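Side-chain contacts in xylose isomerase domain protein TIM barrel (Planctomyces limnophilus, PDB 3TVA), which probably works as a metal-dependent isomerase of the xylose isomerase-like TIM-barrel family and binds a magnesium ion: residues A[23-26]-A[27-31]; A[78-81]-A[82-86]; A[201-204]-A[205-209]; A[236-240]-A[241-245]; A[250-253]-A[254-258]. All blocks are in the same frame, centred on the assembly; numbering follows the deposited sequence. Where two conformers were deposited one is given.

Contact 1 (A[23-26]-A[27-31]); sequences LGVH and LEVAQ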
loop_
_atom_site.group_PDB
_atom_site.type_symbol
_atom_site.label_atom_id
_atom_site.label_comp_id
_atom_site.label_asym_id
_atom_site.label_seq_id
_atom_site.Cartn_x
_atom_site.Cartn_y
_atom_site.Cartn_z
ATOM N N LEU A 23 -10.083 -4.470 -2.262
ATOM C CA LEU A 23 -10.189 -4.406 -3.729
ATOM C C LEU A 23 -9.252 -5.327 -4.561
ATOM O O LEU A 23 -9.198 -5.205 -5.796
ATOM C CB LEU A 23 -10.092 -2.947 -4.202
ATOM C CG LEU A 23 -11.056 -1.959 -3.523
ATOM C CD1 LEU A 23 -10.906 -0.552 -4.104
ATOM C CD2 LEU A 23 -12.512 -2.416 -3.595
ATOM N N GLY A 24 -8.472 -6.187 -3.900
ATOM C CA GLY A 24 -7.539 -7.065 -4.607
ATOM C C GLY A 24 -8.175 -8.262 -5.317
ATOM O O GLY A 24 -9.317 -8.623 -5.031
ATOM N N VAL A 25 -7.445 -8.882 -6.244
ATOM C CA VAL A 25 -7.923 -10.115 -6.872
ATOM C C VAL A 25 -7.801 -11.248 -5.877
ATOM O O VAL A 25 -7.039 -11.153 -4.923
ATOM C CB VAL A 25 -7.128 -10.500 -8.145
ATOM C CG1 VAL A 25 -7.294 -9.441 -9.215
ATOM C CG2 VAL A 25 -5.655 -10.733 -7.823
ATOM N N HIS A 26 -8.554 -12.321 -6.077
ATOM C CA HIS A 26 -8.409 -13.475 -5.197
ATOM C C HIS A 26 -7.084 -14.193 -5.462
ATOM O O HIS A 26 -6.475 -14.019 -6.520
ATOM C CB HIS A 26 -9.621 -14.407 -5.299
ATOM C CG HIS A 26 -10.866 -13.819 -4.713
ATOM N ND1 HIS A 26 -12.125 -14.086 -5.205
ATOM C CD2 HIS A 26 -11.042 -12.966 -3.675
ATOM C CE1 HIS A 26 -13.024 -13.429 -4.490
ATOM N NE2 HIS A 26 -12.391 -12.740 -3.556
ATOM N N LEU A 27 -6.634 -14.967 -4.475
ATOM C CA LEU A 27 -5.345 -15.658 -4.527
ATOM C C LEU A 27 -5.241 -16.608 -5.723
ATOM O O LEU A 27 -4.169 -16.795 -6.304
ATOM C CB LEU A 27 -5.115 -16.428 -3.222
ATOM C CG LEU A 27 -3.739 -17.056 -3.019
ATOM C CD1 LEU A 27 -2.739 -15.963 -2.721
ATOM C CD2 LEU A 27 -3.782 -18.080 -1.897
ATOM N N GLU A 28 -6.367 -17.188 -6.097
ATOM C CA GLU A 28 -6.416 -18.112 -7.223
ATOM C C GLU A 28 -5.957 -17.443 -8.525
ATOM O O GLU A 28 -5.378 -18.087 -9.406
ATOM C CB GLU A 28 -7.825 -18.679 -7.357
ATOM C CG GLU A 28 -8.208 -19.628 -6.218
ATOM C CD GLU A 28 -8.628 -18.922 -4.922
ATOM O OE1 GLU A 28 -8.715 -17.671 -4.894
ATOM O OE2 GLU A 28 -8.879 -19.633 -3.923
ATOM N N VAL A 29 -6.192 -16.140 -8.625
ATOM C CA VAL A 29 -5.779 -15.377 -9.798
ATOM C C VAL A 29 -4.253 -15.178 -9.784
ATOM O O VAL A 29 -3.577 -15.347 -10.807
ATOM C CB VAL A 29 -6.528 -14.022 -9.865
ATOM C CG1 VAL A 29 -5.928 -13.118 -10.925
ATOM C CG2 VAL A 29 -8.037 -14.254 -10.112
ATOM N N ALA A 30 -3.712 -14.839 -8.618
ATOM C CA ALA A 30 -2.258 -14.733 -8.452
ATOM C C ALA A 30 -1.575 -16.040 -8.863
ATOM O O ALA A 30 -0.505 -16.027 -9.472
ATOM C CB ALA A 30 -1.929 -14.392 -7.017
ATOM N N GLN A 31 -2.223 -17.161 -8.542
ATOM C CA GLN A 31 -1.737 -18.494 -8.882
ATOM C C GLN A 31 -1.691 -18.742 -10.380
ATOM O O GLN A 31 -0.678 -19.229 -10.908
ATOM C CB GLN A 31 -2.660 -19.546 -8.274
ATOM C CG GLN A 31 -2.321 -19.981 -6.878
ATOM C CD GLN A 31 -3.089 -21.231 -6.482
ATOM O OE1 GLN A 31 -2.636 -22.357 -6.713
ATOM N NE2 GLN A 31 -4.265 -21.037 -5.899
#
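The start of helix 27-32 is the motif here: H26 occupies the N-cap, V25 precedes it, and both touch the first turn of the helix through V29. The first tie is a backbone one. V29 N donates to H26 O at 3.0 Å, with a bent N-H...O angle of 142°, and it approaches from above the carbonyl plane rather than in it. Alongside this bond two branched valines meet, crossing at about a right angle. V29 has CG1 anti to its backbone N (chi1 170°), which swings that methyl back to the chain before the helix, where it lies 3.9 Å from V25 CG2. Valine suits both places, its short methyls meeting across one turn on the apolar side facing helix 266-287.

On the outer side, H26 keeps its ring turned off the helix, while its CB packs against the carboxylate of E28, with OE1 3.4 Å away. The E28 chain is bent at chi2 (79°), which brings OE1 back over the cap residue. Its other oxygen, OE2, forms a salt bridge with K59 of helix 50-62, so the acid joins two helices. L27 faces K59 and C60 of that same helix. V25, by contrast, packs on Q269 and L273 of helix 266-287 and on T17 of strand 13-18, and V29 on K270, which seats the cap between two barrel helices and the first strand.

Contact 2 (A[78-81]-A[82-86]); sequences SYAD and IPTTA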
loop_
_atom_site.group_PDB
_atom_site.type_symbol
_atom_site.label_atom_id
_atom_site.label_comp_id
_atom_site.label_asym_id
_atom_site.label_seq_id
_atom_site.Cartn_x
_atom_site.Cartn_y
_atom_site.Cartn_z
ATOM N N SER A 78 -14.591 5.715 3.125
ATOM C CA SER A 78 -15.075 6.006 1.784
ATOM C C SER A 78 -14.137 6.906 0.989
ATOM O O SER A 78 -13.751 7.981 1.442
ATOM C CB SER A 78 -16.465 6.635 1.832
ATOM O OG SER A 78 -16.836 7.057 0.541
ATOM N N TYR A 79 -13.793 6.437 -0.204
ATOM C CA TYR A 79 -12.964 7.147 -1.180
ATOM C C TYR A 79 -13.771 7.958 -2.218
ATOM O O TYR A 79 -13.232 8.333 -3.265
ATOM C CB TYR A 79 -11.919 6.223 -1.830
ATOM C CG TYR A 79 -10.839 5.749 -0.862
ATOM C CD1 TYR A 79 -9.648 6.457 -0.709
ATOM C CD2 TYR A 79 -11.015 4.596 -0.101
ATOM C CE1 TYR A 79 -8.658 6.025 0.175
ATOM C CE2 TYR A 79 -10.033 4.157 0.785
ATOM C CZ TYR A 79 -8.855 4.873 0.911
ATOM O OH TYR A 79 -7.879 4.444 1.791
ATOM N N ALA A 80 -15.079 8.102 -1.990
ATOM C CA ALA A 80 -15.993 8.686 -2.984
ATOM C C ALA A 80 -15.475 9.968 -3.612
ATOM O O ALA A 80 -15.600 10.170 -4.816
ATOM C CB ALA A 80 -17.373 8.947 -2.365
ATOM N N ASP A 81 -14.912 10.845 -2.795
ATOM C CA ASP A 81 -14.240 12.015 -3.332
ATOM C C ASP A 81 -13.134 12.415 -2.371
ATOM O O ASP A 81 -12.957 11.772 -1.323
ATOM C CB ASP A 81 -15.222 13.174 -3.650
ATOM C CG ASP A 81 -16.030 13.637 -2.438
ATOM O OD1 ASP A 81 -15.541 13.558 -1.289
ATOM O OD2 ASP A 81 -17.171 14.104 -2.640
ATOM N N ILE A 82 -12.381 13.455 -2.717
ATOM C CA ILE A 82 -11.229 13.837 -1.893
ATOM C C ILE A 82 -11.619 14.292 -0.464
ATOM O O ILE A 82 -11.059 13.783 0.507
ATOM C CB ILE A 82 -10.234 14.759 -2.651
ATOM C CG1 ILE A 82 -9.635 13.966 -3.825
ATOM C CG2 ILE A 82 -9.107 15.268 -1.710
ATOM C CD1 ILE A 82 -8.703 14.742 -4.751
ATOM N N PRO A 83 -12.617 15.191 -0.327
ATOM C CA PRO A 83 -13.049 15.570 1.029
ATOM C C PRO A 83 -13.596 14.411 1.870
ATOM O O PRO A 83 -13.420 14.415 3.085
ATOM C CB PRO A 83 -14.177 16.583 0.770
ATOM C CG PRO A 83 -13.860 17.158 -0.578
ATOM C CD PRO A 83 -13.262 16.024 -1.362
ATOM N N THR A 84 -14.264 13.450 1.242
ATOM C CA THR A 84 -14.849 12.332 1.979
ATOM C C THR A 84 -13.739 11.421 2.477
ATOM O O THR A 84 -13.828 10.836 3.567
ATOM C CB THR A 84 -15.858 11.554 1.094
ATOM O OG1 THR A 84 -16.948 12.429 0.770
ATOM C CG2 THR A 84 -16.415 10.318 1.798
ATOM N N THR A 85 -12.687 11.305 1.667
ATOM C CA THR A 85 -11.529 10.520 2.051
ATOM C C THR A 85 -10.921 11.107 3.319
ATOM O O THR A 85 -10.691 10.384 4.293
ATOM C CB THR A 85 -10.466 10.492 0.927
ATOM O OG1 THR A 85 -11.062 9.972 -0.269
ATOM C CG2 THR A 85 -9.296 9.598 1.325
ATOM N N ALA A 86 -10.681 12.420 3.314
ATOM C CA ALA A 86 -10.094 13.082 4.481
ATOM C C ALA A 86 -10.976 12.911 5.719
ATOM O O ALA A 86 -10.483 12.752 6.838
ATOM C CB ALA A 86 -9.861 14.560 4.199
#
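D81 is the N-cap of helix 82-88, and most of the polar contacts here converge on two of its oxygens. The carboxylate oxygen OD1 accepts from T84 N at 2.8 Å, the capping bond, met nearly end-on, and from T84 OG1 at 2.7 Å, which comes from above the carboxylate plane. Chi1 of 58° sets the carboxylate between the backbone N and C, from where OD1 reaches forward over the first turn. The carbonyl oxygen is gripped twice as well: T85 N donates to D81 O at 3.0 Å, and T85 OG1 donates to the same O at 2.8 Å. Aspartate suits the place because its short acid can accept an amide that the helix itself leaves without a carbonyl, and its charge probably favours the positive end of the helix dipole. Replacing it with an alanine would probably leave T84 N and T84 OG1 without their shared acceptor and the first turn freer to fray.

Upstream, S78 OG accepts from A80 N, an ST turn that bends the chain toward the cap. A weaker CH...O contact runs from T85 CA to S78 O, 3.4 Å.

T84 CG2 makes a van der Waals contact with S78 OG at 3.5 Å; the apolar pair is T85 CG2 on Y79 CD1, 3.8 Å away and oblique to the ring. Y79 OH is hydrogen-bonded to H122 ND1, and the Y79 side chain lies about 9 Å from the magnesium ion, consistent with the loop after strand 66-71 lining the approach to the metal, while T85 packs on loop residues F125 and W227.

Contact 3 (A[201-204]-A[205-209]); sequences RKVA and RYVRS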
loop_
_atom_site.group_PDB
_atom_site.type_symbol
_atom_site.label_atom_id
_atom_site.label_comp_id
_atom_site.label_asym_id
_atom_site.label_seq_id
_atom_site.Cartn_x
_atom_site.Cartn_y
_atom_site.Cartn_z
ATOM N N ARG A 201 12.303 10.153 -4.627
ATOM C CA ARG A 201 13.679 10.514 -4.304
ATOM C C ARG A 201 13.774 11.091 -2.895
ATOM O O ARG A 201 14.703 10.790 -2.161
ATOM C CB ARG A 201 14.236 11.540 -5.283
ATOM C CG ARG A 201 14.473 11.028 -6.702
ATOM C CD ARG A 201 15.256 12.067 -7.498
ATOM N NE ARG A 201 15.779 11.466 -8.715
ATOM C CZ ARG A 201 16.923 10.797 -8.771
ATOM N NH1 ARG A 201 17.674 10.681 -7.689
ATOM N NH2 ARG A 201 17.311 10.256 -9.911
ATOM N N LYS A 202 12.818 11.937 -2.524
ATOM C CA LYS A 202 12.863 12.590 -1.221
ATOM C C LYS A 202 12.695 11.595 -0.076
ATOM O O LYS A 202 13.307 11.756 0.978
ATOM C CB LYS A 202 11.772 13.658 -1.119
ATOM C CG LYS A 202 12.135 14.986 -1.749
ATOM C CD LYS A 202 10.977 15.967 -1.619
ATOM C CE LYS A 202 11.385 17.384 -1.985
ATOM N NZ LYS A 202 10.212 18.309 -1.999
ATOM N N VAL A 203 11.828 10.602 -0.264
ATOM C CA VAL A 203 11.500 9.663 0.817
ATOM C C VAL A 203 12.280 8.349 0.794
ATOM O O VAL A 203 11.963 7.430 1.555
ATOM C CB VAL A 203 9.978 9.418 0.968
ATOM C CG1 VAL A 203 9.255 10.754 1.155
ATOM C CG2 VAL A 203 9.413 8.627 -0.224
ATOM N N ALA A 204 13.256 8.264 -0.108
ATOM C CA ALA A 204 13.916 7.011 -0.467
ATOM C C ALA A 204 14.330 6.145 0.733
ATOM O O ALA A 204 14.115 4.932 0.721
ATOM C CB ALA A 204 15.151 7.308 -1.348
ATOM N N ARG A 205 14.901 6.761 1.767
ATOM C CA ARG A 205 15.455 5.985 2.882
ATOM C C ARG A 205 14.387 5.257 3.699
ATOM O O ARG A 205 14.710 4.344 4.469
ATOM C CB ARG A 205 16.340 6.854 3.794
ATOM C CG ARG A 205 15.587 7.939 4.583
ATOM C CD ARG A 205 16.595 8.899 5.219
ATOM N NE ARG A 205 15.972 10.036 5.912
ATOM C CZ ARG A 205 15.614 11.165 5.304
ATOM N NH1 ARG A 205 15.787 11.290 3.986
ATOM N NH2 ARG A 205 15.076 12.162 5.998
ATOM N N TYR A 206 13.124 5.678 3.566
ATOM C CA TYR A 206 12.019 5.007 4.258
ATOM C C TYR A 206 11.219 4.001 3.425
ATOM O O TYR A 206 10.295 3.387 3.947
ATOM C CB TYR A 206 11.061 6.041 4.889
ATOM C CG TYR A 206 11.761 7.026 5.786
ATOM C CD1 TYR A 206 12.424 6.591 6.936
ATOM C CD2 TYR A 206 11.761 8.397 5.498
ATOM C CE1 TYR A 206 13.073 7.486 7.780
ATOM C CE2 TYR A 206 12.408 9.320 6.360
ATOM C CZ TYR A 206 13.068 8.842 7.488
ATOM O OH TYR A 206 13.724 9.710 8.330
ATOM N N VAL A 207 11.536 3.835 2.139
ATOM C CA VAL A 207 10.705 2.976 1.291
ATOM C C VAL A 207 10.994 1.514 1.619
ATOM O O VAL A 207 12.146 1.082 1.532
ATOM C CB VAL A 207 11.020 3.214 -0.197
ATOM C CG1 VAL A 207 10.341 2.156 -1.070
ATOM C CG2 VAL A 207 10.590 4.617 -0.612
ATOM N N ARG A 208 9.986 0.779 2.090
ATOM C CA ARG A 208 10.148 -0.654 2.331
ATOM C C ARG A 208 9.392 -1.601 1.394
ATOM O O ARG A 208 9.662 -2.800 1.379
ATOM C CB ARG A 208 9.739 -0.972 3.777
ATOM C CG ARG A 208 10.357 -0.068 4.820
ATOM C CD ARG A 208 11.628 -0.646 5.458
ATOM N NE ARG A 208 11.886 0.071 6.703
ATOM C CZ ARG A 208 11.707 -0.429 7.925
ATOM N NH1 ARG A 208 11.327 -1.702 8.104
ATOM N NH2 ARG A 208 11.940 0.348 8.974
ATOM N N SER A 209 8.438 -1.071 0.635
ATOM C CA SER A 209 7.647 -1.883 -0.291
ATOM C C SER A 209 7.002 -0.932 -1.270
ATOM O O SER A 209 6.959 0.266 -1.018
ATOM C CB SER A 209 6.597 -2.758 0.422
ATOM O OG SER A 209 5.661 -1.967 1.134
HETATM O O HOH W 1 15.003 13.439 2.088
#
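V203 and A204 meet Y206 and V207 in a tight turn near the surface of the TIM barrel, the alpha-to-beta link that carries the chain from helix 196-203 into strand 207-216. Successive i to i+3 bonds wind it through a 3-10 turn. Y206 N donates to V203 O at 2.9 Å, and V207 N to A204 O at 3.1 Å; the second is nearly straight at hydrogen (169°), although the donor stands above the carbonyl plane. Small A204 suits the bend, since its methyl asks for little room. Inside it, V203 CG2 and V207 CG2 pack at 4.2 Å, the two valines crossing at about a right angle; V203 also rests on L168, I181 and F183, which explains its apolar nature.

On the outer side R205 and its neighbour Y206 lie together. With chi1 at 67°, R205 CG is placed over the middle of the Y206 ring, 3.8 Å above its plane. Farther out, Y206 CE2 stands 3.5 Å over one face of the guanidinium, toward its rim, so aliphatic stem and flat head both follow the aromatic. Y206 OH is hydrogen-bonded to E172 OE2 on helix 164-174, and R205 NH2 forms a long, weak ion pair with the same oxygen. The other terminal nitrogen reaches back to the helix through a water lying in the guanidinium plane: the water accepts from R205 NH1 at 3.0 Å and donates to K202 O at 2.6 Å.

Contact 4 (A[236-240]-A[241-245]); sequences GDVGM and EAYLT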
loop_
_atom_site.group_PDB
_atom_site.type_symbol
_atom_site.label_atom_id
_atom_site.label_comp_id
_atom_site.label_asym_id
_atom_site.label_seq_id
_atom_site.Cartn_x
_atom_site.Cartn_y
_atom_site.Cartn_z
ATOM N N GLY A 236 -0.674 5.642 -18.176
ATOM C CA GLY A 236 -0.917 6.877 -17.449
ATOM C C GLY A 236 0.240 7.861 -17.414
ATOM O O GLY A 236 1.081 7.864 -18.305
ATOM N N ASP A 237 0.248 8.719 -16.393
ATOM C CA ASP A 237 1.250 9.778 -16.243
ATOM C C ASP A 237 2.420 9.488 -15.292
ATOM O O ASP A 237 3.260 10.359 -15.077
ATOM C CB ASP A 237 0.571 11.089 -15.835
ATOM C CG ASP A 237 -0.380 11.600 -16.899
ATOM O OD1 ASP A 237 -0.096 11.375 -18.097
ATOM O OD2 ASP A 237 -1.410 12.212 -16.543
ATOM N N VAL A 238 2.459 8.302 -14.688
ATOM C CA VAL A 238 3.560 7.986 -13.788
ATOM C C VAL A 238 4.916 7.916 -14.507
ATOM O O VAL A 238 5.884 8.465 -13.993
ATOM C CB VAL A 238 3.332 6.700 -12.943
ATOM C CG1 VAL A 238 4.618 6.325 -12.191
ATOM C CG2 VAL A 238 2.199 6.900 -11.960
ATOM N N GLY A 239 4.993 7.395 -15.732
ATOM C CA GLY A 239 6.322 7.053 -16.241
ATOM C C GLY A 239 6.956 5.794 -15.650
ATOM O O GLY A 239 7.868 5.880 -14.815
HETATM N N MSE A 240 6.390 4.633 -15.981
HETATM C CA MSE A 240 6.845 3.362 -15.417
HETATM C C MSE A 240 8.357 3.140 -15.522
HETATM O O MSE A 240 8.990 2.685 -14.570
HETATM C CB MSE A 240 6.082 2.191 -16.039
HETATM C CG MSE A 240 5.852 1.003 -15.093
HETATM SE SE MSE A 240 5.134 1.421 -13.295
HETATM C CE MSE A 240 3.780 2.760 -13.751
ATOM N N GLU A 241 8.939 3.466 -16.668
ATOM C CA GLU A 241 10.385 3.342 -16.814
ATOM C C GLU A 241 11.118 4.338 -15.906
ATOM O O GLU A 241 12.115 3.989 -15.265
ATOM C CB GLU A 241 10.834 3.470 -18.285
ATOM C CG GLU A 241 12.321 3.301 -18.431
ATOM C CD GLU A 241 12.734 2.732 -19.774
ATOM O OE1 GLU A 241 13.899 2.282 -19.877
ATOM O OE2 GLU A 241 11.906 2.737 -20.718
ATOM N N ALA A 242 10.607 5.566 -15.822
ATOM C CA ALA A 242 11.168 6.561 -14.904
ATOM C C ALA A 242 11.094 6.114 -13.434
ATOM O O ALA A 242 12.037 6.297 -12.660
ATOM C CB ALA A 242 10.471 7.909 -15.095
ATOM N N TYR A 243 9.966 5.513 -13.064
ATOM C CA TYR A 243 9.730 5.027 -11.709
ATOM C C TYR A 243 10.683 3.878 -11.352
ATOM O O TYR A 243 11.355 3.919 -10.322
ATOM C CB TYR A 243 8.269 4.562 -11.616
ATOM C CG TYR A 243 7.790 3.981 -10.296
ATOM C CD1 TYR A 243 8.101 4.577 -9.084
ATOM C CD2 TYR A 243 6.968 2.854 -10.280
ATOM C CE1 TYR A 243 7.632 4.044 -7.879
ATOM C CE2 TYR A 243 6.495 2.315 -9.086
ATOM C CZ TYR A 243 6.825 2.920 -7.889
ATOM O OH TYR A 243 6.336 2.401 -6.696
ATOM N N LEU A 244 10.730 2.854 -12.205
ATOM C CA LEU A 244 11.596 1.707 -11.972
ATOM C C LEU A 244 13.099 2.044 -12.005
ATOM O O LEU A 244 13.864 1.500 -11.214
ATOM C CB LEU A 244 11.283 0.571 -12.937
ATOM C CG LEU A 244 10.305 -0.494 -12.420
ATOM C CD1 LEU A 244 9.018 0.142 -11.998
ATOM C CD2 LEU A 244 10.047 -1.593 -13.472
ATOM N N THR A 245 13.500 2.931 -12.909
ATOM C CA THR A 245 14.905 3.292 -13.008
ATOM C C THR A 245 15.321 4.074 -11.760
ATOM O O THR A 245 16.431 3.914 -11.262
ATOM C CB THR A 245 15.206 4.081 -14.308
ATOM O OG1 THR A 245 14.563 3.438 -15.425
ATOM C CG2 THR A 245 16.686 4.137 -14.565
#
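M240, a selenomethionine, and Y243 form the apolar centre, a Met-aromatic contact within the first turn of helix 240-249. In the one of its two conformers described, SE lies at the ring edge, 3.8 Å from Y243 CD2; seen from the ring centroid it is 80° off the normal, and the two side chains run side by side in the same direction. The bend at chi2 (49°) brings SE round toward the tyrosine; the one at chi3 only folds CE back. V238 CG1 adds to this patch, 4.1 Å from Y243 CB.

Around it the backbone is drawn in. Y243 N donates to G239 O at 2.8 Å, nearly along the C=O axis, and L244 N to M240 O at 2.9 Å. G239 is the N-cap, and its positive phi (75°) suits glycine: a CB would jam against the preceding carbonyl and come within 3.3 Å of A242 CB.

At the polar edge, Y243 OH is hydrogen-bonded to H211 O, and E241 makes a salt bridge with K286. The tyrosine thus packs its ring edge against M240, selenium standing where methionine has sulfur, while its hydroxyl holds the backbone of a magnesium ligand, which probably helps to position the strand carrying it.

Contact 5 (A[250-253]-A[254-258]); sequences IGYR and GPLTI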
loop_
_atom_site.group_PDB
_atom_site.type_symbol
_atom_site.label_atom_id
_atom_site.label_comp_id
_atom_site.label_asym_id
_atom_site.label_seq_id
_atom_site.Cartn_x
_atom_site.Cartn_y
_atom_site.Cartn_z
ATOM N N ILE A 250 17.977 4.052 -6.091
ATOM C CA ILE A 250 17.979 4.246 -4.640
ATOM C C ILE A 250 18.202 2.961 -3.852
ATOM O O ILE A 250 18.200 2.977 -2.626
ATOM C CB ILE A 250 16.723 4.929 -4.143
ATOM C CG1 ILE A 250 15.511 4.019 -4.382
ATOM C CG2 ILE A 250 16.581 6.283 -4.832
ATOM C CD1 ILE A 250 14.221 4.556 -3.808
ATOM N N GLY A 251 18.400 1.850 -4.547
ATOM C CA GLY A 251 18.710 0.610 -3.866
ATOM C C GLY A 251 17.522 -0.296 -3.567
ATOM O O GLY A 251 17.699 -1.307 -2.888
ATOM N N TYR A 252 16.328 0.009 -4.092
ATOM C CA TYR A 252 15.191 -0.856 -3.785
ATOM C C TYR A 252 15.256 -2.120 -4.626
ATOM O O TYR A 252 15.356 -2.063 -5.855
ATOM C CB TYR A 252 13.860 -0.148 -4.027
ATOM C CG TYR A 252 12.695 -1.048 -3.691
ATOM C CD1 TYR A 252 12.337 -1.282 -2.363
ATOM C CD2 TYR A 252 11.973 -1.693 -4.698
ATOM C CE1 TYR A 252 11.268 -2.119 -2.042
ATOM C CE2 TYR A 252 10.903 -2.541 -4.390
ATOM C CZ TYR A 252 10.561 -2.749 -3.063
ATOM O OH TYR A 252 9.516 -3.579 -2.753
ATOM N N ARG A 253 15.392 -3.247 -3.931
ATOM C CA ARG A 253 15.401 -4.580 -4.522
ATOM C C ARG A 253 14.161 -5.467 -4.317
ATOM O O ARG A 253 14.125 -6.598 -4.802
ATOM C CB ARG A 253 16.706 -5.292 -4.152
ATOM C CG ARG A 253 17.951 -4.435 -4.482
ATOM C CD ARG A 253 18.141 -4.268 -6.002
ATOM N NE ARG A 253 19.376 -3.561 -6.340
ATOM C CZ ARG A 253 19.437 -2.265 -6.631
ATOM N NH1 ARG A 253 18.329 -1.533 -6.634
ATOM N NH2 ARG A 253 20.603 -1.700 -6.934
ATOM N N GLY A 254 13.184 -4.975 -3.562
ATOM C CA GLY A 254 12.092 -5.816 -3.091
ATOM C C GLY A 254 11.032 -6.081 -4.154
ATOM O O GLY A 254 11.226 -5.762 -5.331
ATOM N N PRO A 255 9.890 -6.652 -3.741
ATOM C CA PRO A 255 8.851 -7.019 -4.711
ATOM C C PRO A 255 8.252 -5.814 -5.427
ATOM O O PRO A 255 8.139 -4.718 -4.856
ATOM C CB PRO A 255 7.776 -7.697 -3.842
ATOM C CG PRO A 255 8.522 -8.199 -2.642
ATOM C CD PRO A 255 9.595 -7.155 -2.385
ATOM N N LEU A 256 7.863 -6.017 -6.676
ATOM C CA LEU A 256 7.105 -5.005 -7.395
ATOM C C LEU A 256 5.663 -5.473 -7.372
ATOM O O LEU A 256 5.287 -6.382 -8.114
ATOM C CB LEU A 256 7.594 -4.923 -8.845
ATOM C CG LEU A 256 9.089 -4.638 -9.084
ATOM C CD1 LEU A 256 9.438 -4.720 -10.583
ATOM C CD2 LEU A 256 9.482 -3.272 -8.517
ATOM N N THR A 257 4.833 -4.818 -6.569
ATOM C CA THR A 257 3.491 -5.321 -6.367
ATOM C C THR A 257 2.498 -4.538 -7.211
ATOM O O THR A 257 2.234 -3.358 -6.959
ATOM C CB THR A 257 3.061 -5.279 -4.883
ATOM O OG1 THR A 257 4.069 -5.890 -4.067
ATOM C CG2 THR A 257 1.724 -6.015 -4.698
ATOM N N ILE A 258 1.948 -5.212 -8.211
ATOM C CA ILE A 258 0.967 -4.610 -9.093
ATOM C C ILE A 258 -0.361 -4.438 -8.369
ATOM O O ILE A 258 -0.903 -5.380 -7.780
ATOM C CB ILE A 258 0.708 -5.486 -10.334
ATOM C CG1 ILE A 258 2.015 -5.836 -11.037
ATOM C CG2 ILE A 258 -0.252 -4.792 -11.282
ATOM C CD1 ILE A 258 1.882 -7.012 -12.019
#
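After G251 ends helix 240-249 in a Schellman motif, its phi positive at 94°, the backbone passes from Y252 through an extended G254 to P255 and strand 256-258 of the TIM barrel. The side chain that spans this alpha-to-beta loop is Y252. With CG anti to the backbone N (chi1 -179°), its ring lies under the inclined R253-G254 peptide, with G254 N 3.4 Å above the plane, over the centre. Beyond the ring, Y252 OH donates to P255 O at 2.8 Å, in the plane of the aromatic, while L256 CD2 touches the ring edge. G254 has to be glycine, because a CB there would fall 2.6 Å from Y252 OH. A phenylalanine in place of Y252 would probably keep the cover over the G254 peptide but leave P255 O without this donor, and the loop less firmly held to its strand.

R253 turns the other way, bending at chi2 to fold back on the helix, where it makes a cation-pi contact with W248 and donates to W248 O. Its NH1 also reaches Y252 O at 3.1 Å, with the acceptor in the guanidinium plane but the nitrogen standing 68° out of the carbonyl plane.

How the contacts relate
From the N terminus the five contacts follow in series; none nests within or crosses another. Contact 1 closes the loop from strand 13-18 into helix 27-32, and contact 2 the loop from strand 66-71 into helix 82-88. Contact 3 leads from helix 196-203 into strand 207-216. Contact 4 starts helix 240-249, and contact 5 joins the end of that helix to strand 256-258. Contacts 3 and 5 touch, S209 CA lying 3.5 Å from Y252 OH and A204 CB 3.8 Å from I250 CD1; strands 207-216 and 256-258, into which they lead, are neighbours in the barrel. Contacts 2 and 5 lie on opposite sides of the chain's centre, their centres about 29 Å apart.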